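Local coordinates for StAR-related lipid transfer protein 5 (Homo sapiens, PDB 2R55) that probably binds cholesterol or other sterols in a START domain and takes part in lipid transport within the cell, at residues 27-36 against 136-144; 167-178 against 189-200. One frame throughout, in Å; residues are numbered along the deposited sequence.

Contact 1 of 2, residues 27-36 against 136-144; sequences MSEAVAEKML and DLVLVKRYE
Ser28 and Leu139 mark the place where helix 27-36 lies closest to strand 136-142, their CA atoms 6.2 Å apart. The segment axes approach to 8.4 Å and run at 66° to each other, and the chains then diverge until the CA atoms of Leu36 and Tyr143 are 10.4 Å apart. On the helix, Ser28 and Ala32 face the strand directly, while Leu36 spans the wider end to Tyr143. Ser28 presents its CB, 4.0 Å from CB of Leu139, while its OG turns back along the helix to the carbonyls of Ala24 and Ala25. Beside it, Met27 passes CG over the CD2 branch of Leu137 (3.8 Å), and a bend at its third torsion brings CE near the same methyl. The helix is the N-terminal one of the START domain, a helix-grip fold, and it packs on the face of the curved sheet that carries Leu137, Leu139 and Lys141; Val31 and Ala32 extend the contact to strand 148-154. CG of Lys141 points opposite the backbone N (chi1 -166°) and the chain stays extended beyond it, a straight reach that lifts NZ to the carboxylate of Glu29. In this salt bridge NZ lies 3.1 Å from Glu29 OE2 and meets it from 39° above the carboxylate plane, the glutamate lying roughly perpendicular to the lysine. The aliphatic part of the lysine is used as well, with CD 4.2 Å from Ala32 CB. At the wide end Leu36 and Tyr143 reach toward one another, and both leucine methyls converge on CE1 of the ring, CD2 at 4.1 Å.

Contact 2 of 2, residues 167-178 against 189-200; sequences VRGFNHPCGCFC and NLVTFFHTDLSG
Phe177 and Val191 form a hydrogen-bonded pair in the regular half of this antiparallel hairpin, where Phe177 N lies 2.8 Å from Val191 O. Strands 174-178 and 189-194 run at 172° to each other with axes 4.7 Å apart. Reciprocal backbone bonds also join Gly175 with Phe193, and on the same face Phe177 brings CE1 to the edge of the Phe193 ring, 3.9 Å from CE2. That face packs against Met35 of helix 21-40. On the other face Leu190 reaches Cys176 and Cys178 through CD1, and Thr192 faces helix 204-227, the C-terminal helix of the START fold.

Between Asn171 and Gly175 the register slips by one residue, and the side chain of His195 occupies the break. A first torsion of -152° swings the imidazole across to the loop at His172-Pro173; ND1 donates to Pro173 O at 2.7 Å, practically in the ring plane. CB of His172 sits over one face, 3.6 Å from the ring centroid, and the His172 ring approaches that face edge-on. Just beyond, Asn171 and Thr196 lie side by side: OG1 of Thr196 donates to Asn171 OD1 (3.1 Å), while ND2 of the asparagine probably bonds to Asp136.

The far end is looser and partly exposed. There the CA atoms of Val167 and Gly200 stand 6.1 Å apart, and Ser199 OG, 3.2 Å from Arg168 O, supplies a side-chain bond beyond Phe170 and Asp197, the last paired residues of these two segments. An Asx turn, Asp197 OD1 accepting from Ser199 N, bends the chain here. At the break, the ND1 bond and the bond between NE2 and Ser61 fix the rotation of the His195 ring, consistent with a proton on ND1.

In the fold
Contact 1 comes first along the chain and closes before contact 2 opens; their centres are about 13 Å apart. Both belong to one curled sheet, in which strand 132-142 runs parallel to strand 167-180, and strand 167-180 in turn pairs with 188-197. Helix 21-40 spans the two: Met35, a residue of the 27-36 segment, places CE 3.4 Å from Phe177 CE1. On the opposite face of the sheet, the side chains of Asp136 and Asn171 form a second bridge between the contacts. The N-terminal helix is thus fastened to several strands on one face, while helix 204-227 packs on the other, where START domains generally enclose their lipid.

Contact 1 of 2, residues 27-36 against 136-144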
loop_
_atom_site.group_PDB
_atom_site.type_symbol
_atom_site.label_atom_id
_atom_site.label_comp_id
_atom_site.label_asym_id
_atom_site.label_seq_id
_atom_site.Cartn_x
_atom_site.Cartn_y
_atom_site.Cartn_z
ATOM N N MET A 27 -1.120 15.268 -10.346
ATOM C CA MET A 27 -1.604 13.899 -10.526
ATOM C C MET A 27 -1.502 13.086 -9.243
ATOM O O MET A 27 -2.256 12.144 -9.038
ATOM C CB MET A 27 -0.970 13.189 -11.732
ATOM C CG MET A 27 0.533 12.961 -11.702
ATOM S SD MET A 27 1.084 11.806 -13.024
ATOM C CE MET A 27 0.718 10.200 -12.277
ATOM N N SER A 28 -0.592 13.476 -8.366
ATOM C CA SER A 28 -0.503 12.870 -7.052
ATOM C C SER A 28 -1.627 13.334 -6.140
ATOM O O SER A 28 -2.106 12.570 -5.308
ATOM C CB SER A 28 0.824 13.224 -6.411
ATOM O OG SER A 28 1.038 14.610 -6.496
ATOM N N GLU A 29 -2.040 14.594 -6.288
ATOM C CA GLU A 29 -3.198 15.114 -5.561
ATOM C C GLU A 29 -4.486 14.392 -5.941
ATOM O O GLU A 29 -5.278 14.036 -5.067
ATOM C CB GLU A 29 -3.353 16.618 -5.751
ATOM C CG GLU A 29 -3.949 17.329 -4.536
ATOM C CD GLU A 29 -3.018 17.329 -3.315
ATOM O OE1 GLU A 29 -1.814 17.006 -3.458
ATOM O OE2 GLU A 29 -3.490 17.663 -2.204
ATOM N N ALA A 30 -4.682 14.174 -7.240
ATOM C CA ALA A 30 -5.745 13.295 -7.729
ATOM C C ALA A 30 -5.754 11.934 -7.032
ATOM O O ALA A 30 -6.813 11.378 -6.756
ATOM C CB ALA A 30 -5.637 13.106 -9.252
ATOM N N VAL A 31 -4.566 11.413 -6.752
ATOM C CA VAL A 31 -4.418 10.073 -6.181
ATOM C C VAL A 31 -4.993 10.031 -4.773
ATOM O O VAL A 31 -5.859 9.199 -4.480
ATOM C CB VAL A 31 -2.950 9.612 -6.198
ATOM C CG1 VAL A 31 -2.750 8.388 -5.309
ATOM C CG2 VAL A 31 -2.514 9.335 -7.618
ATOM N N ALA A 32 -4.519 10.939 -3.927
ATOM C CA ALA A 32 -5.041 11.111 -2.585
ATOM C C ALA A 32 -6.554 11.402 -2.566
ATOM O O ALA A 32 -7.278 10.865 -1.718
ATOM C CB ALA A 32 -4.280 12.216 -1.875
ATOM N N GLU A 33 -7.033 12.236 -3.490
ATOM C CA GLU A 33 -8.484 12.484 -3.621
ATOM C C GLU A 33 -9.271 11.180 -3.794
ATOM O O GLU A 33 -10.275 10.974 -3.108
ATOM C CB GLU A 33 -8.800 13.495 -4.731
ATOM C CG GLU A 33 -8.807 14.943 -4.233
ATOM C CD GLU A 33 -8.388 15.968 -5.302
ATOM O OE1 GLU A 33 -8.549 15.694 -6.530
ATOM O OE2 GLU A 33 -7.891 17.049 -4.899
ATOM N N LYS A 34 -8.783 10.291 -4.672
ATOM C CA LYS A 34 -9.405 8.984 -4.877
ATOM C C LYS A 34 -9.320 8.113 -3.634
ATOM O O LYS A 34 -10.264 7.431 -3.253
ATOM C CB LYS A 34 -8.767 8.269 -6.069
ATOM C CG LYS A 34 -9.347 8.726 -7.398
ATOM C CD LYS A 34 -8.447 8.302 -8.520
ATOM C CE LYS A 34 -8.968 8.758 -9.859
ATOM N NZ LYS A 34 -8.080 8.168 -10.882
ATOM N N MET A 35 -8.164 8.150 -3.004
ATOM C CA MET A 35 -7.957 7.441 -1.780
ATOM C C MET A 35 -8.943 7.902 -0.719
ATOM O O MET A 35 -9.584 7.088 -0.066
ATOM C CB MET A 35 -6.517 7.616 -1.354
ATOM C CG MET A 35 -5.598 6.634 -2.048
ATOM S SD MET A 35 -5.717 5.000 -1.302
ATOM C CE MET A 35 -4.941 5.291 0.277
ATOM N N LEU A 36 -9.117 9.206 -0.599
ATOM C CA LEU A 36 -10.097 9.743 0.329
ATOM C C LEU A 36 -11.502 9.193 0.059
ATOM O O LEU A 36 -12.228 8.828 0.995
ATOM C CB LEU A 36 -10.069 11.273 0.327
ATOM C CG LEU A 36 -10.722 11.959 1.542
ATOM C CD1 LEU A 36 -10.143 11.423 2.869
ATOM C CD2 LEU A 36 -10.647 13.507 1.474
ATOM N N ASP A 136 6.280 3.825 -8.221
ATOM C CA ASP A 136 5.143 4.661 -7.800
ATOM C C ASP A 136 5.453 6.141 -7.596
ATOM O O ASP A 136 6.529 6.516 -7.111
ATOM C CB ASP A 136 4.515 4.152 -6.487
ATOM C CG ASP A 136 4.110 2.683 -6.542
ATOM O OD1 ASP A 136 3.476 2.252 -7.540
ATOM O OD2 ASP A 136 4.433 1.964 -5.560
ATOM N N LEU A 137 4.483 6.978 -7.952
ATOM C CA LEU A 137 4.424 8.337 -7.443
ATOM C C LEU A 137 3.701 8.272 -6.107
ATOM O O LEU A 137 2.515 7.951 -6.061
ATOM C CB LEU A 137 3.679 9.245 -8.408
ATOM C CG LEU A 137 3.726 10.744 -8.128
ATOM C CD1 LEU A 137 5.156 11.261 -8.098
ATOM C CD2 LEU A 137 2.930 11.455 -9.194
ATOM N N VAL A 138 4.438 8.525 -5.028
ATOM C CA VAL A 138 3.891 8.436 -3.671
ATOM C C VAL A 138 3.938 9.781 -2.953
ATOM O O VAL A 138 5.004 10.391 -2.805
ATOM C CB VAL A 138 4.541 7.300 -2.802
ATOM C CG1 VAL A 138 6.062 7.277 -2.939
ATOM C CG2 VAL A 138 4.135 7.439 -1.334
ATOM N N LEU A 139 2.755 10.223 -2.529
ATOM C CA LEU A 139 2.560 11.491 -1.852
ATOM C C LEU A 139 2.078 11.193 -0.449
ATOM O O LEU A 139 1.143 10.399 -0.253
ATOM C CB LEU A 139 1.524 12.340 -2.612
ATOM C CG LEU A 139 0.924 13.706 -2.170
ATOM C CD1 LEU A 139 -0.300 13.568 -1.287
ATOM C CD2 LEU A 139 1.928 14.703 -1.554
ATOM N N VAL A 140 2.742 11.820 0.520
ATOM C CA VAL A 140 2.289 11.840 1.898
ATOM C C VAL A 140 1.452 13.098 2.087
ATOM O O VAL A 140 1.873 14.197 1.732
ATOM C CB VAL A 140 3.481 11.869 2.878
ATOM C CG1 VAL A 140 2.995 12.077 4.306
ATOM C CG2 VAL A 140 4.312 10.588 2.767
ATOM N N LYS A 141 0.259 12.940 2.641
ATOM C CA LYS A 141 -0.618 14.067 2.892
ATOM C C LYS A 141 -1.201 13.883 4.273
ATOM O O LYS A 141 -1.547 12.760 4.652
ATOM C CB LYS A 141 -1.736 14.126 1.854
ATOM C CG LYS A 141 -2.523 15.451 1.814
ATOM C CD LYS A 141 -3.577 15.422 0.704
ATOM C CE LYS A 141 -4.463 16.666 0.709
ATOM N NZ LYS A 141 -5.580 16.528 -0.284
ATOM N N ARG A 142 -1.317 14.991 5.004
ATOM C CA ARG A 142 -1.719 14.974 6.401
ATOM C C ARG A 142 -3.058 15.674 6.559
ATOM O O ARG A 142 -3.283 16.737 5.978
ATOM C CB ARG A 142 -0.652 15.680 7.239
ATOM C CG ARG A 142 0.743 15.324 6.763
ATOM C CD ARG A 142 1.831 16.216 7.279
ATOM N NE ARG A 142 3.018 15.395 7.471
ATOM C CZ ARG A 142 3.360 14.847 8.634
ATOM N NH1 ARG A 142 2.617 15.054 9.721
ATOM N NH2 ARG A 142 4.451 14.097 8.710
ATOM N N TYR A 143 -3.946 15.078 7.352
ATOM C CA TYR A 143 -5.302 15.598 7.498
ATOM C C TYR A 143 -5.531 16.381 8.799
ATOM O O TYR A 143 -4.673 16.444 9.682
ATOM C CB TYR A 143 -6.348 14.494 7.252
ATOM C CG TYR A 143 -6.369 14.054 5.797
ATOM C CD1 TYR A 143 -7.239 14.644 4.883
ATOM C CD2 TYR A 143 -5.477 13.078 5.327
ATOM C CE1 TYR A 143 -7.250 14.266 3.554
ATOM C CE2 TYR A 143 -5.467 12.695 3.994
ATOM C CZ TYR A 143 -6.358 13.291 3.111
ATOM O OH TYR A 143 -6.349 12.914 1.788
ATOM N N GLU A 144 -6.698 16.990 8.897
ATOM C CA GLU A 144 -6.983 17.915 9.984
ATOM C C GLU A 144 -7.194 17.206 11.314
ATOM O O GLU A 144 -6.970 17.797 12.369
ATOM C CB GLU A 144 -8.207 18.750 9.636
ATOM C CG GLU A 144 -8.037 19.606 8.385
ATOM C CD GLU A 144 -7.360 20.931 8.682
ATOM O OE1 GLU A 144 -8.074 21.960 8.757
ATOM O OE2 GLU A 144 -6.117 20.938 8.859
#

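Contact 2 of 2, residues 167-178 against 189-200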
loop_
_atom_site.group_PDB
_atom_site.type_symbol
_atom_site.label_atom_id
_atom_site.label_comp_id
_atom_site.label_asym_id
_atom_site.label_seq_id
_atom_site.Cartn_x
_atom_site.Cartn_y
_atom_site.Cartn_z
ATOM N N VAL A 167 8.965 -8.824 -13.083
ATOM C CA VAL A 167 7.862 -8.305 -13.863
ATOM C C VAL A 167 7.599 -6.894 -13.373
ATOM O O VAL A 167 7.617 -6.630 -12.168
ATOM C CB VAL A 167 6.583 -9.141 -13.710
ATOM C CG1 VAL A 167 5.455 -8.538 -14.526
ATOM C CG2 VAL A 167 6.820 -10.604 -14.137
ATOM N N ARG A 168 7.386 -5.980 -14.318
ATOM C CA ARG A 168 6.941 -4.647 -13.971
ATOM C C ARG A 168 5.444 -4.682 -13.638
ATOM O O ARG A 168 4.599 -4.886 -14.510
ATOM C CB ARG A 168 7.251 -3.627 -15.078
ATOM C CG ARG A 168 6.557 -2.231 -14.880
ATOM C CD ARG A 168 7.048 -1.434 -13.651
ATOM N NE ARG A 168 8.390 -0.889 -13.866
ATOM C CZ ARG A 168 9.508 -1.460 -13.418
ATOM N NH1 ARG A 168 9.428 -2.562 -12.705
ATOM N NH2 ARG A 168 10.699 -0.932 -13.674
ATOM N N GLY A 169 5.133 -4.500 -12.361
ATOM C CA GLY A 169 3.755 -4.329 -11.934
ATOM C C GLY A 169 3.359 -2.870 -11.936
ATOM O O GLY A 169 4.204 -1.980 -12.028
ATOM N N PHE A 170 2.068 -2.621 -11.824
ATOM C CA PHE A 170 1.557 -1.273 -11.762
ATOM C C PHE A 170 0.556 -1.215 -10.622
ATOM O O PHE A 170 -0.449 -1.919 -10.631
ATOM C CB PHE A 170 0.899 -0.882 -13.082
ATOM C CG PHE A 170 1.814 -0.971 -14.274
ATOM C CD1 PHE A 170 1.800 -2.095 -15.091
ATOM C CD2 PHE A 170 2.693 0.073 -14.582
ATOM C CE1 PHE A 170 2.659 -2.205 -16.209
ATOM C CE2 PHE A 170 3.548 -0.006 -15.693
ATOM C CZ PHE A 170 3.535 -1.161 -16.507
ATOM N N ASN A 171 0.880 -0.417 -9.610
ATOM C CA ASN A 171 -0.073 -0.064 -8.571
ATOM C C ASN A 171 -0.985 1.022 -9.077
ATOM O O ASN A 171 -0.523 1.997 -9.672
ATOM C CB ASN A 171 0.655 0.500 -7.343
ATOM C CG ASN A 171 1.296 -0.571 -6.505
ATOM O OD1 ASN A 171 0.692 -1.604 -6.226
ATOM N ND2 ASN A 171 2.525 -0.337 -6.100
ATOM N N HIS A 172 -2.282 0.857 -8.833
ATOM C CA HIS A 172 -3.233 1.958 -8.981
ATOM C C HIS A 172 -3.471 2.609 -7.593
ATOM O O HIS A 172 -2.930 2.102 -6.586
ATOM C CB HIS A 172 -4.487 1.441 -9.644
ATOM C CG HIS A 172 -4.275 1.035 -11.061
ATOM N ND1 HIS A 172 -4.081 -0.274 -11.437
ATOM C CD2 HIS A 172 -4.202 1.770 -12.197
ATOM C CE1 HIS A 172 -3.926 -0.331 -12.749
ATOM N NE2 HIS A 172 -3.994 0.895 -13.232
ATOM N N PRO A 173 -4.207 3.745 -7.529
ATOM C CA PRO A 173 -4.206 4.508 -6.261
ATOM C C PRO A 173 -4.372 3.613 -5.041
ATOM O O PRO A 173 -5.331 2.849 -4.961
ATOM C CB PRO A 173 -5.391 5.452 -6.417
ATOM C CG PRO A 173 -5.457 5.693 -7.908
ATOM C CD PRO A 173 -5.039 4.405 -8.558
ATOM N N CYS A 174 -3.419 3.696 -4.121
ATOM C CA CYS A 174 -3.336 2.779 -2.990
ATOM C C CYS A 174 -2.529 3.399 -1.880
ATOM O O CYS A 174 -1.926 4.450 -2.066
ATOM C CB CYS A 174 -2.641 1.472 -3.383
ATOM S SG CYS A 174 -0.938 1.612 -3.968
ATOM N N GLY A 175 -2.504 2.723 -0.735
ATOM C CA GLY A 175 -1.684 3.161 0.380
ATOM C C GLY A 175 -2.364 2.983 1.712
ATOM O O GLY A 175 -3.177 2.075 1.897
ATOM N N CYS A 176 -2.041 3.876 2.633
ATOM C CA CYS A 176 -2.420 3.747 4.026
ATOM C C CYS A 176 -2.991 5.014 4.609
ATOM O O CYS A 176 -2.456 6.095 4.376
ATOM C CB CYS A 176 -1.190 3.416 4.847
ATOM S SG CYS A 176 -0.815 1.731 4.721
ATOM N N PHE A 177 -4.054 4.851 5.393
ATOM C CA PHE A 177 -4.535 5.887 6.305
ATOM C C PHE A 177 -4.165 5.537 7.762
ATOM O O PHE A 177 -4.564 4.486 8.285
ATOM C CB PHE A 177 -6.049 6.051 6.166
ATOM C CG PHE A 177 -6.479 6.707 4.886
ATOM C CD1 PHE A 177 -6.729 5.947 3.746
ATOM C CD2 PHE A 177 -6.657 8.091 4.821
ATOM C CE1 PHE A 177 -7.155 6.551 2.542
ATOM C CE2 PHE A 177 -7.069 8.706 3.631
ATOM C CZ PHE A 177 -7.317 7.922 2.477
ATOM N N CYS A 178 -3.377 6.397 8.398
ATOM C CA CYS A 178 -3.052 6.246 9.822
ATOM C C CYS A 178 -3.878 7.250 10.627
ATOM O O CYS A 178 -3.605 8.444 10.569
ATOM C CB CYS A 178 -1.563 6.504 10.061
ATOM S SG CYS A 178 -0.401 5.394 9.235
ATOM N N ASN A 189 -5.948 3.537 14.331
ATOM C CA ASN A 189 -6.721 2.844 13.314
ATOM C C ASN A 189 -5.961 2.921 11.995
ATOM O O ASN A 189 -5.546 4.016 11.571
ATOM C CB ASN A 189 -8.116 3.468 13.167
ATOM C CG ASN A 189 -9.111 2.548 12.467
ATOM O OD1 ASN A 189 -9.642 1.604 13.063
ATOM N ND2 ASN A 189 -9.387 2.843 11.202
ATOM N N LEU A 190 -5.766 1.754 11.373
ATOM C CA LEU A 190 -5.076 1.632 10.096
ATOM C C LEU A 190 -5.984 1.029 9.011
ATOM O O LEU A 190 -6.370 -0.155 9.085
ATOM C CB LEU A 190 -3.814 0.774 10.240
ATOM C CG LEU A 190 -2.992 0.480 8.974
ATOM C CD1 LEU A 190 -2.377 1.755 8.390
ATOM C CD2 LEU A 190 -1.908 -0.535 9.236
ATOM N N VAL A 191 -6.300 1.849 8.005
ATOM C CA VAL A 191 -7.067 1.415 6.839
ATOM C C VAL A 191 -6.160 1.500 5.611
ATOM O O VAL A 191 -5.578 2.561 5.319
ATOM C CB VAL A 191 -8.334 2.265 6.635
ATOM C CG1 VAL A 191 -9.263 1.621 5.594
ATOM C CG2 VAL A 191 -9.061 2.438 7.944
ATOM N N THR A 192 -6.014 0.371 4.918
ATOM C CA THR A 192 -5.071 0.281 3.819
ATOM C C THR A 192 -5.770 -0.236 2.579
ATOM O O THR A 192 -6.657 -1.100 2.664
ATOM C CB THR A 192 -3.916 -0.691 4.101
ATOM O OG1 THR A 192 -4.428 -2.026 4.163
ATOM C CG2 THR A 192 -3.185 -0.371 5.396
ATOM N N PHE A 193 -5.338 0.275 1.422
ATOM C CA PHE A 193 -5.853 -0.172 0.150
ATOM C C PHE A 193 -4.741 -0.718 -0.714
ATOM O O PHE A 193 -3.747 -0.040 -0.954
ATOM C CB PHE A 193 -6.568 0.973 -0.562
ATOM C CG PHE A 193 -7.720 1.502 0.199
ATOM C CD1 PHE A 193 -8.950 0.878 0.129
ATOM C CD2 PHE A 193 -7.565 2.594 1.037
ATOM C CE1 PHE A 193 -10.012 1.351 0.859
ATOM C CE2 PHE A 193 -8.630 3.071 1.774
ATOM C CZ PHE A 193 -9.858 2.452 1.681
ATOM N N PHE A 194 -4.927 -1.957 -1.164
ATOM C CA PHE A 194 -4.061 -2.589 -2.153
ATOM C C PHE A 194 -4.786 -2.524 -3.475
ATOM O O PHE A 194 -5.950 -2.919 -3.570
ATOM C CB PHE A 194 -3.810 -4.041 -1.759
ATOM C CG PHE A 194 -2.810 -4.197 -0.663
ATOM C CD1 PHE A 194 -2.248 -3.077 -0.046
ATOM C CD2 PHE A 194 -2.451 -5.452 -0.216
ATOM C CE1 PHE A 194 -1.313 -3.227 0.971
ATOM C CE2 PHE A 194 -1.519 -5.601 0.804
ATOM C CZ PHE A 194 -0.954 -4.491 1.394
ATOM N N HIS A 195 -4.116 -2.004 -4.492
ATOM C CA HIS A 195 -4.775 -1.726 -5.763
ATOM C C HIS A 195 -3.826 -2.122 -6.845
ATOM O O HIS A 195 -3.421 -1.309 -7.677
ATOM C CB HIS A 195 -5.040 -0.235 -5.873
ATOM C CG HIS A 195 -6.216 0.112 -6.729
ATOM N ND1 HIS A 195 -6.813 1.351 -6.690
ATOM C CD2 HIS A 195 -6.916 -0.616 -7.633
ATOM C CE1 HIS A 195 -7.822 1.373 -7.542
ATOM N NE2 HIS A 195 -7.906 0.194 -8.125
ATOM N N THR A 196 -3.456 -3.385 -6.824
ATOM C CA THR A 196 -2.248 -3.817 -7.500
ATOM C C THR A 196 -2.564 -4.535 -8.775
ATOM O O THR A 196 -3.456 -5.376 -8.803
ATOM C CB THR A 196 -1.496 -4.742 -6.587
ATOM O OG1 THR A 196 -1.081 -3.990 -5.446
ATOM C CG2 THR A 196 -0.285 -5.361 -7.286
ATOM N N ASP A 197 -1.843 -4.188 -9.832
ATOM C CA ASP A 197 -1.860 -5.001 -11.044
ATOM C C ASP A 197 -0.562 -5.786 -11.107
ATOM O O ASP A 197 0.489 -5.268 -11.492
ATOM C CB ASP A 197 -2.013 -4.145 -12.293
ATOM C CG ASP A 197 -2.101 -4.968 -13.549
ATOM O OD1 ASP A 197 -2.270 -6.203 -13.460
ATOM O OD2 ASP A 197 -2.009 -4.384 -14.648
ATOM N N LEU A 198 -0.627 -7.043 -10.706
ATOM C CA LEU A 198 0.514 -7.927 -10.846
ATOM C C LEU A 198 1.042 -7.994 -12.266
ATOM O O LEU A 198 2.245 -8.188 -12.469
ATOM C CB LEU A 198 0.169 -9.302 -10.311
ATOM C CG LEU A 198 0.050 -9.233 -8.776
ATOM C CD1 LEU A 198 -0.469 -10.556 -8.243
ATOM C CD2 LEU A 198 1.360 -8.824 -8.110
ATOM N N SER A 199 0.148 -7.816 -13.256
ATOM C CA SER A 199 0.572 -7.705 -14.652
ATOM C C SER A 199 1.233 -9.031 -15.019
ATOM O O SER A 199 0.883 -10.066 -14.447
ATOM C CB SER A 199 1.497 -6.487 -14.818
ATOM O OG SER A 199 2.285 -6.536 -15.973
ATOM N N GLY A 200 2.183 -9.015 -15.947
ATOM C CA GLY A 200 2.737 -10.260 -16.492
ATOM C C GLY A 200 1.632 -11.116 -17.090
ATOM O O GLY A 200 0.739 -10.601 -17.744
#